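Local coordinates for peptidase C51 domain-containing protein (Streptococcus mutans, PDB 3L9A), which is of unknown function, though the full-length phage-associated protein carries a CHAP domain, suggesting peptidoglycan hydrolysis, and this chain is its C-terminal domain, at residues D10-T15 with V31-P36. Residues are numbered along the deposited sequence; the frame is centred on the assembly and turned at random.
Sequences DFFVIT and VLHVSP
Val31 meets two side chains of residues 10-15 at once. With its CG1 anti to the backbone N (chi1 176°), that methyl reaches Phe12 CD1 at 3.6 Å, while CG2 lies alongside Ile14 CG1; a beta-branched residue thus fills both directions along the strand. Leu32 forms an antiparallel hydrogen-bonded pair with Val13: its N donates to Val13 O at 2.8 Å, and its O accepts from Val13 N. That oxygen also sits at the edge of the Phe12 ring, near its plane. On the face that carries Val13 and Val34, Leu32 CB rests on Val13 CG2, and the long side chain carries CD1 to the Thr15 methyl. His33 turns its edge toward the face of Phe12 in an offset edge-to-face pair, planes 72° apart. An imidazole suits this place because His33 NE2 can still bond to a water, 2.8 Å away, that donates to Asp10 OD2; Met8 N of the second subunit also binds OD2. Strands 11-15 and 31-35 are adjacent inner strands of a five-stranded mixed sheet, 31-35 in the middle, flanked by helices: Phe12, Val31 and His33 face helix 46-55, and Phe11, Val13 and Val34 face helix 68-78. Val34 is bonded through N and O to Phe11. Its beta-branch sets CB and both methyls against the flat Phe11 ring: Val34 CB stands over one face in a CH-pi contact, 3.8 Å from the centroid, and Val34 CG1 presses on Phe11 CZ at 3.5 Å. Ser35, small and polar, gives its hydroxyl to Asp10 OD1 at 2.9 Å, from above the carboxylate plane; OG also accepts from Gln38 N, linking the segment after the strand to Asp10. Pro36 has no N-H to continue the ladder, and its CG packs obliquely on Phe11 CE2.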
loop_
_atom_site.group_PDB
_atom_site.type_symbol
_atom_site.label_atom_id
_atom_site.label_comp_id
_atom_site.label_asym_id
_atom_site.label_seq_id
_atom_site.Cartn_x
_atom_site.Cartn_y
_atom_site.Cartn_z
ATOM N N ASP A 10 -0.529 -1.180 -8.205
ATOM C CA ASP A 10 0.244 -0.791 -9.373
ATOM C C ASP A 10 -0.545 -1.120 -10.649
ATOM O O ASP A 10 -1.383 -2.024 -10.656
ATOM C CB ASP A 10 1.568 -1.552 -9.394
ATOM C CG ASP A 10 2.462 -1.253 -8.200
ATOM O OD1 ASP A 10 2.288 -0.210 -7.524
ATOM O OD2 ASP A 10 3.372 -2.077 -7.956
ATOM N N PHE A 11 -0.266 -0.400 -11.727
ATOM C CA PHE A 11 -0.914 -0.673 -13.010
ATOM C C PHE A 11 -0.008 -0.250 -14.147
ATOM O O PHE A 11 0.936 0.520 -13.945
ATOM C CB PHE A 11 -2.295 -0.002 -13.116
ATOM C CG PHE A 11 -2.290 1.508 -12.951
ATOM C CD1 PHE A 11 -2.173 2.347 -14.053
ATOM C CD2 PHE A 11 -2.472 2.088 -11.703
ATOM C CE1 PHE A 11 -2.229 3.737 -13.912
ATOM C CE2 PHE A 11 -2.507 3.486 -11.554
ATOM C CZ PHE A 11 -2.397 4.299 -12.663
ATOM N N PHE A 12 -0.297 -0.756 -15.343
ATOM C CA PHE A 12 0.401 -0.317 -16.546
ATOM C C PHE A 12 -0.469 0.621 -17.377
ATOM O O PHE A 12 -1.699 0.466 -17.438
ATOM C CB PHE A 12 0.694 -1.506 -17.466
ATOM C CG PHE A 12 1.802 -2.427 -17.018
ATOM C CD1 PHE A 12 3.093 -1.957 -16.767
ATOM C CD2 PHE A 12 1.566 -3.796 -16.948
ATOM C CE1 PHE A 12 4.118 -2.849 -16.418
ATOM C CE2 PHE A 12 2.584 -4.683 -16.605
ATOM C CZ PHE A 12 3.855 -4.210 -16.342
ATOM N N VAL A 13 0.189 1.556 -18.056
ATOM C CA VAL A 13 -0.411 2.260 -19.186
ATOM C C VAL A 13 0.559 2.155 -20.358
ATOM O O VAL A 13 1.737 1.841 -20.168
ATOM C CB VAL A 13 -0.755 3.753 -18.882
ATOM C CG1 VAL A 13 -1.743 3.861 -17.729
ATOM C CG2 VAL A 13 0.485 4.575 -18.608
ATOM N N ILE A 14 0.056 2.419 -21.562
ATOM C CA ILE A 14 0.879 2.401 -22.773
ATOM C C ILE A 14 0.657 3.722 -23.485
ATOM O O ILE A 14 -0.481 4.115 -23.709
ATOM C CB ILE A 14 0.534 1.222 -23.712
ATOM C CG1 ILE A 14 0.511 -0.101 -22.944
ATOM C CG2 ILE A 14 1.528 1.163 -24.869
ATOM C CD1 ILE A 14 0.255 -1.321 -23.807
ATOM N N THR A 15 1.734 4.421 -23.835
ATOM C CA THR A 15 1.569 5.736 -24.472
ATOM C C THR A 15 0.956 5.613 -25.862
ATOM O O THR A 15 1.288 4.693 -26.626
ATOM C CB THR A 15 2.885 6.495 -24.564
ATOM O OG1 THR A 15 3.770 5.762 -25.411
ATOM C CG2 THR A 15 3.501 6.701 -23.174
ATOM N N VAL A 31 5.565 1.278 -22.501
ATOM C CA VAL A 31 4.834 0.717 -21.369
ATOM C C VAL A 31 5.364 1.369 -20.100
ATOM O O VAL A 31 6.562 1.286 -19.797
ATOM C CB VAL A 31 4.960 -0.822 -21.313
ATOM C CG1 VAL A 31 4.279 -1.377 -20.073
ATOM C CG2 VAL A 31 4.379 -1.435 -22.599
ATOM N N LEU A 32 4.460 2.039 -19.388
ATOM C CA LEU A 32 4.808 2.712 -18.148
ATOM C C LEU A 32 4.231 1.947 -16.970
ATOM O O LEU A 32 3.024 1.656 -16.931
ATOM C CB LEU A 32 4.272 4.146 -18.145
ATOM C CG LEU A 32 4.532 4.977 -19.399
ATOM C CD1 LEU A 32 4.075 6.410 -19.179
ATOM C CD2 LEU A 32 6.005 4.933 -19.814
ATOM N N HIS A 33 5.104 1.575 -16.041
ATOM C CA HIS A 33 4.688 0.970 -14.787
ATOM C C HIS A 33 4.371 2.092 -13.814
ATOM O O HIS A 33 5.231 2.934 -13.535
ATOM C CB HIS A 33 5.798 0.101 -14.209
ATOM C CG HIS A 33 5.403 -0.601 -12.950
ATOM N ND1 HIS A 33 5.784 -0.164 -11.698
ATOM C CD2 HIS A 33 4.622 -1.692 -12.748
ATOM C CE1 HIS A 33 5.277 -0.979 -10.782
ATOM N NE2 HIS A 33 4.580 -1.921 -11.393
ATOM N N VAL A 34 3.139 2.105 -13.307
ATOM C CA VAL A 34 2.689 3.172 -12.422
ATOM C C VAL A 34 2.454 2.603 -11.033
ATOM O O VAL A 34 1.665 1.671 -10.864
ATOM C CB VAL A 34 1.384 3.841 -12.933
ATOM C CG1 VAL A 34 1.012 5.039 -12.066
ATOM C CG2 VAL A 34 1.516 4.267 -14.404
ATOM N N SER A 35 3.134 3.181 -10.041
ATOM C CA SER A 35 2.976 2.760 -8.661
ATOM C C SER A 35 2.492 3.919 -7.800
ATOM O O SER A 35 3.291 4.733 -7.348
ATOM C CB SER A 35 4.285 2.203 -8.101
ATOM O OG SER A 35 4.104 1.871 -6.731
ATOM N N PRO A 36 1.171 4.028 -7.602
ATOM C CA PRO A 36 0.691 5.073 -6.694
ATOM C C PRO A 36 1.303 5.000 -5.295
ATOM O O PRO A 36 1.613 6.041 -4.710
ATOM C CB PRO A 36 -0.825 4.837 -6.674
ATOM C CG PRO A 36 -1.091 4.274 -8.060
ATOM C CD PRO A 36 0.058 3.311 -8.248
HETATM O O HOH W 1 3.887 -4.059 -9.733
#